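Local coordinates for conserved hypothetical protein (Streptococcus pneumoniae, PDB 2GK4) that is of unproven function but probably serves coenzyme A biosynthesis, as in the CoaB-type phosphopantothenoylcysteine synthetases of its family, at residues T13-D18 with T69-L74; T98-T103 with F137-P142; F160-D165 with I188-T193; A197-A202 with T212-E217. All blocks are in the same frame, centred on the assembly; numbering follows the deposited sequence.

Contact 1: T13-D18 with T69-L74; sequences TSEAID and TNTKDL
In Glu15, CG lies anti to the carbonyl carbon (chi1 -55°), and a bend at chi2 (-66°) carries the carboxylate over Asn70 CB to Thr71, at the start of helix 71-81. The helix begins with a capping box formed by Asn70 and Asp73. Glu15 OE2 uses its syn lone pair to accept Thr71 N at 2.8 Å, an N-H of the first helical turn, where the helix dipole would probably stabilise a negative charge. The Glu15 and Asn70 side chains cross at about a right angle, yet their carboxylate and amide planes lie only 18° apart; Thr71 CG2 packs 3.3 Å from Glu15 OE2. Within the box, Asn70 OD1 takes Asp73 N at 2.9 Å, while Asp73 OD2 receives both Thr69 N and Asn70 N. Short strand 14-16 is tied to the residues before the helix by Ser14 N, whose nearly straight bond to Thr69 O measures 2.8 Å. Thr13 OG1 pairs with Ser95 and packs beside Thr71 CG2, whereas its own CG2 lies against the Asn70 backbone. One water joins Glu15 OE1 to Lys72 N; a second bridges Ala16 N and Asn70 ND2, at 2.9 Å from each.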
# COMPACT_ATOMS: atom_id res chain seq x y z
N THR A 13 5.92 2.65 6.74
CA THR A 13 4.60 2.81 7.36
C THR A 13 3.53 3.05 6.30
O THR A 13 3.81 3.55 5.19
CB THR A 13 4.57 4.00 8.36
OG1 THR A 13 5.06 5.21 7.73
CG2 THR A 13 5.40 3.67 9.63
N SER A 14 2.30 2.64 6.62
CA SER A 14 1.14 2.81 5.75
C SER A 14 0.09 3.58 6.55
O SER A 14 -0.23 3.19 7.67
CB SER A 14 0.53 1.46 5.35
OG SER A 14 1.26 0.83 4.30
N GLU A 15 -0.42 4.65 5.98
CA GLU A 15 -1.41 5.48 6.68
C GLU A 15 -2.77 5.33 5.97
O GLU A 15 -2.89 5.70 4.81
CB GLU A 15 -0.94 6.94 6.67
CG GLU A 15 0.47 7.17 7.25
CD GLU A 15 0.57 6.88 8.74
OE1 GLU A 15 -0.34 7.32 9.50
OE2 GLU A 15 1.57 6.24 9.13
N ALA A 16 -3.78 4.79 6.67
CA ALA A 16 -5.08 4.52 6.03
C ALA A 16 -5.80 5.78 5.57
O ALA A 16 -5.84 6.79 6.29
CB ALA A 16 -5.98 3.69 6.94
N ILE A 17 -6.31 5.74 4.35
CA ILE A 17 -7.16 6.80 3.82
C ILE A 17 -8.61 6.43 4.07
O ILE A 17 -9.42 7.24 4.56
CB ILE A 17 -6.92 7.02 2.31
CG1 ILE A 17 -5.54 7.66 2.09
CG2 ILE A 17 -7.99 7.92 1.72
CD1 ILE A 17 -5.05 7.58 0.63
N ASP A 18 -8.94 5.20 3.74
CA ASP A 18 -10.29 4.72 3.93
C ASP A 18 -10.16 3.24 4.18
O ASP A 18 -9.08 2.78 4.59
CB ASP A 18 -11.17 5.04 2.71
CG ASP A 18 -10.62 4.44 1.41
OD1 ASP A 18 -10.23 3.23 1.37
OD2 ASP A 18 -10.63 5.17 0.41
N THR A 69 1.70 -1.16 11.47
CA THR A 69 1.03 -0.65 10.28
C THR A 69 1.42 0.80 10.03
O THR A 69 2.05 1.11 9.01
CB THR A 69 -0.50 -0.81 10.37
OG1 THR A 69 -0.81 -2.21 10.48
CG2 THR A 69 -1.17 -0.27 9.08
N ASN A 70 1.12 1.69 10.98
CA ASN A 70 1.24 3.15 10.75
C ASN A 70 2.19 3.84 11.72
O ASN A 70 2.81 3.17 12.59
CB ASN A 70 -0.14 3.84 10.74
CG ASN A 70 -0.87 3.75 12.07
OD1 ASN A 70 -0.29 3.43 13.11
ND2 ASN A 70 -2.16 4.05 12.04
N THR A 71 2.34 5.16 11.60
CA THR A 71 3.31 5.86 12.46
C THR A 71 2.89 5.83 13.92
O THR A 71 3.75 5.68 14.81
CB THR A 71 3.58 7.31 12.03
OG1 THR A 71 2.36 8.06 12.01
CG2 THR A 71 4.27 7.34 10.67
N LYS A 72 1.58 5.93 14.18
CA LYS A 72 1.11 5.80 15.57
C LYS A 72 1.61 4.48 16.19
O LYS A 72 2.08 4.49 17.33
CB LYS A 72 -0.43 5.87 15.66
CG LYS A 72 -0.99 5.84 17.09
CD LYS A 72 -2.53 6.05 17.08
CE LYS A 72 -2.93 7.54 17.31
NZ LYS A 72 -2.45 8.50 16.27
N ASP A 73 1.47 3.37 15.45
CA ASP A 73 1.97 2.05 15.89
C ASP A 73 3.47 2.12 16.18
O ASP A 73 3.94 1.55 17.19
CB ASP A 73 1.73 0.94 14.83
CG ASP A 73 0.27 0.66 14.54
OD1 ASP A 73 -0.63 1.04 15.32
OD2 ASP A 73 0.02 0.02 13.46
N LEU A 74 4.22 2.80 15.31
CA LEU A 74 5.68 2.89 15.49
C LEU A 74 6.02 3.66 16.77
O LEU A 74 6.88 3.26 17.57
CB LEU A 74 6.37 3.52 14.28
CG LEU A 74 7.89 3.71 14.50
CD1 LEU A 74 8.59 2.35 14.64
CD2 LEU A 74 8.45 4.47 13.37
O HOH W 1 -0.38 7.12 12.22
O HOH W 2 -3.57 4.73 9.57

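Contact 2: T98-T103 with F137-P142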
# COMPACT_ATOMS: atom_id res chain seq x y z
N THR A 98 0.18 12.18 7.49
CA THR A 98 -0.93 11.27 7.65
C THR A 98 -2.26 11.93 7.24
O THR A 98 -2.47 13.12 7.51
CB THR A 98 -0.94 10.73 9.09
OG1 THR A 98 -1.84 9.62 9.17
CG2 THR A 98 -1.28 11.84 10.13
N PRO A 99 -3.15 11.17 6.58
CA PRO A 99 -4.43 11.68 6.10
C PRO A 99 -5.26 12.32 7.21
O PRO A 99 -5.31 11.81 8.34
CB PRO A 99 -5.14 10.42 5.60
CG PRO A 99 -4.04 9.56 5.12
CD PRO A 99 -2.98 9.74 6.18
N VAL A 100 -5.92 13.44 6.88
CA VAL A 100 -6.86 14.06 7.80
C VAL A 100 -8.26 14.08 7.19
O VAL A 100 -9.24 13.61 7.81
CB VAL A 100 -6.42 15.50 8.19
CG1 VAL A 100 -7.51 16.20 9.03
CG2 VAL A 100 -5.11 15.45 8.97
N TYR A 101 -8.36 14.55 5.95
CA TYR A 101 -9.65 14.81 5.34
C TYR A 101 -9.56 14.65 3.84
O TYR A 101 -8.66 15.18 3.20
CB TYR A 101 -10.09 16.23 5.68
CG TYR A 101 -11.49 16.60 5.24
CD1 TYR A 101 -11.69 17.54 4.24
CD2 TYR A 101 -12.61 16.03 5.85
CE1 TYR A 101 -12.99 17.92 3.85
CE2 TYR A 101 -13.91 16.40 5.46
CZ TYR A 101 -14.09 17.34 4.45
OH TYR A 101 -15.36 17.74 4.06
N MSE A 102 -10.51 13.90 3.28
CA MSE A 102 -10.55 13.60 1.86
C MSE A 102 -11.87 14.10 1.30
O MSE A 102 -12.93 13.78 1.84
CB MSE A 102 -10.45 12.08 1.67
CG MSE A 102 -10.85 11.55 0.30
SE MSE A 102 -9.32 11.34 -0.84
CE MSE A 102 -9.25 12.84 -1.49
N THR A 103 -11.82 14.89 0.24
CA THR A 103 -13.05 15.49 -0.30
C THR A 103 -12.96 15.71 -1.82
O THR A 103 -11.95 15.41 -2.43
CB THR A 103 -13.41 16.81 0.45
OG1 THR A 103 -14.77 17.16 0.20
CG2 THR A 103 -12.50 17.96 0.03
N PHE A 137 -6.12 16.13 2.30
CA PHE A 137 -5.31 16.97 3.18
C PHE A 137 -4.62 16.07 4.18
O PHE A 137 -5.27 15.19 4.76
CB PHE A 137 -6.20 18.00 3.90
CG PHE A 137 -6.85 18.98 2.96
CD1 PHE A 137 -8.06 18.66 2.32
CD2 PHE A 137 -6.22 20.19 2.64
CE1 PHE A 137 -8.66 19.55 1.41
CE2 PHE A 137 -6.81 21.11 1.73
CZ PHE A 137 -8.02 20.78 1.11
N LEU A 138 -3.33 16.30 4.39
CA LEU A 138 -2.54 15.48 5.30
C LEU A 138 -1.81 16.40 6.26
O LEU A 138 -1.37 17.50 5.85
CB LEU A 138 -1.53 14.63 4.54
CG LEU A 138 -2.05 13.69 3.44
CD1 LEU A 138 -2.11 14.39 2.09
CD2 LEU A 138 -1.17 12.46 3.39
N LYS A 139 -1.68 15.98 7.51
CA LYS A 139 -0.87 16.75 8.50
C LYS A 139 0.44 16.01 8.83
O LYS A 139 0.55 14.81 8.59
CB LYS A 139 -1.67 16.96 9.79
CG LYS A 139 -1.85 15.68 10.63
CD LYS A 139 -2.70 15.92 11.89
CE LYS A 139 -2.63 14.72 12.82
NZ LYS A 139 -3.57 14.94 14.00
N LYS A 140 1.42 16.72 9.41
CA LYS A 140 2.61 16.05 9.92
C LYS A 140 2.34 14.94 10.92
O LYS A 140 1.47 15.05 11.83
CB LYS A 140 3.58 17.05 10.53
CG LYS A 140 4.37 17.84 9.52
CD LYS A 140 5.50 18.59 10.21
CE LYS A 140 6.10 19.63 9.27
NZ LYS A 140 6.82 20.71 10.01
N THR A 141 3.10 13.86 10.78
CA THR A 141 3.09 12.79 11.77
C THR A 141 3.87 13.24 13.01
O THR A 141 4.66 14.20 12.92
CB THR A 141 3.75 11.53 11.20
OG1 THR A 141 4.95 11.92 10.54
CG2 THR A 141 2.79 10.86 10.19
N PRO A 142 3.69 12.54 14.15
CA PRO A 142 4.42 12.89 15.40
C PRO A 142 5.91 12.66 15.27
O PRO A 142 6.34 11.73 14.56
CB PRO A 142 3.89 11.87 16.42
CG PRO A 142 3.36 10.68 15.56
CD PRO A 142 2.78 11.39 14.35
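Thr98 opens a two-stranded antiparallel pairing that is interrupted by a classic beta bulge, Val100 and Tyr101 together facing Phe137. Its N donates to Lys139 O at 2.9 Å and its O accepts Lys139 N, the two bonds of a hydrogen-bonded pair. On the same face Thr98 CG2 runs beside the extended Lys139 chain, 3.9 Å from CG, the two side chains pointing the same way; Thr98 CB also meets Thr141 CG2. Pro99 has no N-H to give and sits in a non-hydrogen-bonded pair with Leu138, touching it by CD against Leu138 CD2 at 4.3 Å. Its ring otherwise turns to Ile17 and Ile23. At Val100 the bulge begins: N binds Phe137 O at 2.8 Å in the carbonyl plane, and Tyr101 N reaches the same oxygen in a longer, weak bond. With CG1 anti to the backbone N (chi1 173°), Val100 leaves CG2 to press across the Lys139 chain, 3.7 Å from CG. Tyr101 O accepts Phe137 N at 2.9 Å along an almost straight N-H and lies in the plane of the Phe137 ring, 3.6 Å from CD1. The two rings share a face and touch near CD1 of each; Phe117 stacks on the Phe137 ring and also meets the Tyr101 ring, with planes about 15° apart. Beyond Phe137 and Leu138 the sheet continues into a strand of the second subunit, so this arm takes part in the dimer. Last, Thr103 CG2 lies at the edge of the Phe137 ring, 4.4 Å from CE1.

Contact 3: F160-D165 with I188-T193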
# COMPACT_ATOMS: atom_id res chain seq x y z
N PHE A 160 19.25 6.47 9.40
CA PHE A 160 19.53 6.53 7.97
C PHE A 160 19.01 7.83 7.40
O PHE A 160 18.11 8.45 7.97
CB PHE A 160 18.85 5.35 7.24
CG PHE A 160 19.55 4.05 7.45
CD1 PHE A 160 19.38 3.33 8.62
CD2 PHE A 160 20.39 3.54 6.46
CE1 PHE A 160 20.07 2.12 8.82
CE2 PHE A 160 21.05 2.32 6.64
CZ PHE A 160 20.90 1.63 7.84
N LYS A 161 19.58 8.26 6.29
CA LYS A 161 19.08 9.41 5.59
C LYS A 161 19.19 9.12 4.11
O LYS A 161 20.28 8.80 3.62
CB LYS A 161 19.90 10.65 5.95
CG LYS A 161 19.51 11.91 5.21
CD LYS A 161 18.09 12.35 5.57
CE LYS A 161 18.01 12.80 7.01
NZ LYS A 161 16.59 13.09 7.37
N LEU A 162 18.08 9.22 3.40
CA LEU A 162 18.02 8.85 1.99
C LEU A 162 17.55 10.07 1.20
O LEU A 162 16.41 10.55 1.39
CB LEU A 162 17.07 7.65 1.77
CG LEU A 162 16.77 7.21 0.34
CD1 LEU A 162 18.04 6.65 -0.31
CD2 LEU A 162 15.63 6.18 0.29
N LEU A 163 18.42 10.57 0.34
CA LEU A 163 18.08 11.69 -0.53
C LEU A 163 18.12 11.21 -1.97
O LEU A 163 18.47 10.06 -2.23
CB LEU A 163 19.05 12.84 -0.32
CG LEU A 163 19.11 13.38 1.11
CD1 LEU A 163 20.12 14.52 1.15
CD2 LEU A 163 17.75 13.87 1.64
N VAL A 164 17.80 12.10 -2.90
CA VAL A 164 17.73 11.72 -4.32
C VAL A 164 18.48 12.75 -5.17
O VAL A 164 18.10 13.93 -5.20
CB VAL A 164 16.26 11.58 -4.82
CG1 VAL A 164 16.26 10.96 -6.22
CG2 VAL A 164 15.40 10.69 -3.87
N ASP A 165 19.55 12.31 -5.83
CA ASP A 165 20.33 13.08 -6.80
C ASP A 165 20.98 14.32 -6.18
O ASP A 165 20.71 15.45 -6.58
CB ASP A 165 19.48 13.47 -8.03
CG ASP A 165 20.32 13.61 -9.30
OD1 ASP A 165 21.56 13.48 -9.24
OD2 ASP A 165 19.73 13.86 -10.37
N ILE A 188 23.60 6.76 8.59
CA ILE A 188 24.04 6.15 7.35
C ILE A 188 23.28 6.84 6.21
O ILE A 188 22.06 6.66 6.03
CB ILE A 188 23.85 4.63 7.39
CG1 ILE A 188 24.69 4.04 8.54
CG2 ILE A 188 24.19 3.97 6.02
CD1 ILE A 188 24.39 2.60 8.83
N ALA A 189 24.01 7.67 5.48
CA ALA A 189 23.41 8.51 4.44
C ALA A 189 23.60 7.85 3.07
O ALA A 189 24.63 7.24 2.81
CB ALA A 189 24.03 9.90 4.45
N ASN A 190 22.59 7.94 2.22
CA ASN A 190 22.67 7.36 0.89
C ASN A 190 21.79 8.09 -0.10
O ASN A 190 20.85 8.80 0.29
CB ASN A 190 22.43 5.85 0.93
CG ASN A 190 21.03 5.43 1.50
OD1 ASN A 190 20.52 4.39 1.10
ND2 ASN A 190 20.47 6.17 2.44
N ASP A 191 22.11 7.91 -1.38
CA ASP A 191 21.47 8.61 -2.49
C ASP A 191 20.79 7.50 -3.29
O ASP A 191 21.41 6.48 -3.64
CB ASP A 191 22.54 9.34 -3.32
CG ASP A 191 21.96 10.20 -4.43
OD1 ASP A 191 20.87 9.88 -4.99
OD2 ASP A 191 22.64 11.21 -4.77
N LEU A 192 19.49 7.68 -3.51
CA LEU A 192 18.71 6.73 -4.27
C LEU A 192 19.36 6.38 -5.62
O LEU A 192 19.24 5.24 -6.09
CB LEU A 192 17.31 7.29 -4.52
CG LEU A 192 16.32 6.28 -5.14
CD1 LEU A 192 16.04 5.11 -4.19
CD2 LEU A 192 15.04 7.04 -5.44
N THR A 193 20.02 7.36 -6.21
CA THR A 193 20.57 7.20 -7.56
C THR A 193 21.88 6.43 -7.54
O THR A 193 22.43 6.11 -8.58
CB THR A 193 20.79 8.57 -8.28
OG1 THR A 193 21.88 9.27 -7.67
CG2 THR A 193 19.53 9.43 -8.25
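The Phe160 ring takes Ile188 over one face: CB stands 4.1 Å from the ring centroid in a CH-pi contact, 28° off the normal. Ile188 CG2 reaches Phe160 CE2 at 3.6 Å, and CD1 approaches CZ, the two side chains lying side by side. The amide of Asn190 keeps Lys161 O near its own plane, its ND2 donating at 2.9 Å from well above the carbonyl plane of Lys161. Because Asn190 N binds that oxygen too, at 2.8 Å, two donors from one residue grip a single carbonyl. Leu162 CD1 packs on the other amide atom, OD1, which is also bonded to a glycerol molecule. The carboxylate of Asp191 is met on both faces: OD1 accepts Asp165 N and, from the opposite side of the plane, Thr193 N, closing an Asx turn. With Val166 N on OD2, this carboxylate, at the end of strand 186-191, holds the residues that follow both strands. Just before this turn, Val164 CG2 rests on Leu192 CB at 4.0 Å. Backbone bonds, including Leu163 N to Asn190 O and Leu192 N to Leu163 O, set the strands in parallel. Helix 168-182 covers Lys161, Leu163 and Ala189 on one face, while Phe160 packs on Leu31 and Ile35 of helix 30-41 on the other. Neighbouring parallel strands joined through helix 168-182 form the beta-alpha-beta crossover typical of Rossmann-like alpha-beta-alpha sandwiches.

Contact 4: A197-A202 with T212-E217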
# COMPACT_ATOMS: atom_id res chain seq x y z
N ALA A 197 21.52 -3.12 -8.41
CA ALA A 197 21.37 -4.53 -8.05
C ALA A 197 22.59 -5.07 -7.32
O ALA A 197 22.46 -5.97 -6.50
CB ALA A 197 21.06 -5.39 -9.30
N ASP A 198 23.78 -4.52 -7.60
CA ASP A 198 25.02 -5.04 -7.00
C ASP A 198 25.90 -3.95 -6.37
O ASP A 198 27.09 -4.17 -6.12
CB ASP A 198 25.82 -5.82 -8.04
CG ASP A 198 26.37 -4.93 -9.14
OD1 ASP A 198 25.84 -3.82 -9.34
OD2 ASP A 198 27.33 -5.35 -9.82
N GLN A 199 25.33 -2.77 -6.15
CA GLN A 199 26.03 -1.72 -5.40
C GLN A 199 25.05 -0.96 -4.52
O GLN A 199 23.85 -0.89 -4.81
CB GLN A 199 26.73 -0.72 -6.33
CG GLN A 199 27.81 -1.28 -7.23
CD GLN A 199 29.18 -1.26 -6.61
OE1 GLN A 199 29.91 -0.26 -6.72
NE2 GLN A 199 29.55 -2.35 -5.93
N HIS A 200 25.57 -0.35 -3.45
CA HIS A 200 24.74 0.49 -2.61
C HIS A 200 25.73 1.40 -1.92
O HIS A 200 26.24 1.06 -0.86
CB HIS A 200 24.00 -0.36 -1.56
CG HIS A 200 22.90 0.37 -0.86
ND1 HIS A 200 23.04 1.64 -0.33
CD2 HIS A 200 21.63 -0.00 -0.59
CE1 HIS A 200 21.90 2.02 0.22
NE2 HIS A 200 21.02 1.05 0.07
N ARG A 201 26.04 2.52 -2.55
CA ARG A 201 26.99 3.49 -1.94
C ARG A 201 26.34 4.08 -0.70
O ARG A 201 25.19 4.51 -0.75
CB ARG A 201 27.27 4.61 -2.95
CG ARG A 201 28.07 5.79 -2.42
CD ARG A 201 29.53 5.52 -2.60
NE ARG A 201 30.30 6.72 -2.27
CZ ARG A 201 31.61 6.70 -2.04
NH1 ARG A 201 32.27 5.54 -2.12
NH2 ARG A 201 32.25 7.83 -1.70
N ALA A 202 27.09 4.15 0.40
CA ALA A 202 26.62 4.80 1.62
C ALA A 202 27.77 5.43 2.38
O ALA A 202 28.94 5.02 2.25
CB ALA A 202 25.88 3.81 2.52
N THR A 212 33.04 5.36 4.18
CA THR A 212 32.20 5.02 3.03
C THR A 212 32.23 3.55 2.74
O THR A 212 33.22 2.86 3.02
CB THR A 212 32.60 5.78 1.75
OG1 THR A 212 33.96 5.44 1.42
CG2 THR A 212 32.52 7.28 1.96
N VAL A 213 31.13 3.06 2.16
CA VAL A 213 31.01 1.67 1.76
C VAL A 213 30.29 1.58 0.40
O VAL A 213 29.64 2.52 -0.04
CB VAL A 213 30.24 0.79 2.81
CG1 VAL A 213 31.04 0.64 4.11
CG2 VAL A 213 28.85 1.36 3.05
N GLN A 214 30.40 0.42 -0.24
CA GLN A 214 29.98 0.27 -1.62
C GLN A 214 28.80 -0.65 -1.87
O GLN A 214 28.23 -0.60 -2.97
CB GLN A 214 31.15 -0.21 -2.47
CG GLN A 214 32.09 0.88 -2.83
CD GLN A 214 31.39 2.02 -3.55
OE1 GLN A 214 31.53 3.16 -3.16
NE2 GLN A 214 30.58 1.70 -4.57
N THR A 215 28.51 -1.52 -0.90
CA THR A 215 27.46 -2.54 -1.02
C THR A 215 26.67 -2.70 0.26
O THR A 215 27.11 -2.30 1.36
CB THR A 215 28.02 -3.96 -1.40
OG1 THR A 215 28.84 -4.46 -0.33
CG2 THR A 215 28.86 -3.91 -2.67
N LYS A 216 25.49 -3.30 0.13
CA LYS A 216 24.65 -3.63 1.27
C LYS A 216 25.36 -4.53 2.24
O LYS A 216 25.23 -4.36 3.44
CB LYS A 216 23.37 -4.33 0.79
CG LYS A 216 22.34 -3.37 0.19
CD LYS A 216 21.10 -4.11 -0.40
CE LYS A 216 19.99 -3.12 -0.74
NZ LYS A 216 20.45 -2.11 -1.79
N GLU A 217 26.11 -5.50 1.72
CA GLU A 217 26.85 -6.41 2.59
C GLU A 217 27.90 -5.63 3.38
O GLU A 217 28.07 -5.85 4.59
CB GLU A 217 27.49 -7.53 1.76
CG GLU A 217 26.45 -8.48 1.09
CD GLU A 217 25.65 -7.84 -0.06
OE1 GLU A 217 26.19 -6.98 -0.81
OE2 GLU A 217 24.47 -8.22 -0.22
O HOH W 3 22.30 -3.15 -3.58
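Gln199 CB rests 3.7 Å from Gln214 O; from there the chain bends at chi2 (-90°), laying CD back over the same carbonyl. At the tip, OE1 receives Gln214 NE2 at 3.0 Å, the donor standing well above the carbonyl plane of Gln199. NE2 touches Thr215 CG2 and donates to Asp198 O, which lies in the amide plane, a bond that helps to fix the rotation of the amide. The two amides are inclined by 38°. Gln214 passes the connection on: its OE1 accepts Arg201 NH1 at 2.7 Å, close to the guanidinium plane and nearly along the C=O axis. Thr212 CB and CG2 pack over one face of that guanidinium, whose NE forms a salt bridge with Glu168. Beneath these side chains, His200 N binds Gln214 O at 2.7 Å, and Ala202 exchanges two backbone bonds with Val213. Ala202 CB meets Val213 CG2, with Ile188 of the next strand beside Ala202 and Ile219 against Val213. A water links Gln199 O to Lys216 NZ. Thr215, the N-cap, bonds through OG1 to Glu218 N. The segments thus form the open end of the antiparallel hairpin of strands 202-205 and 210-213, at the margin of the central sheet, where the chain turns into helix 216-228.

In the fold
The contacts fall into two groups on the elongated subunit. Contacts 1 and 2, with centres 11 Å apart, touch through Glu15 OE1 and Thr98 OG1 (2.8 Å, probably a hydrogen bond), joining the helix 71-81 cap to the projecting two-stranded arm. Contacts 3 and 4, 12 Å apart between centres, share the central sheet: Ile188 CG2 lies 3.9 Å from Ala202 CB. There the side chains of Asn190 and His200 lie about 3 and 4 Å from a glycerol that is probably from the crystallisation liquor but could mark a pocket. The centres of contacts 2 and 4 are 35 Å apart. Contacts 2 and 3 both touch the second subunit, and contact 1 does so only through Ile17; contact 4 does not.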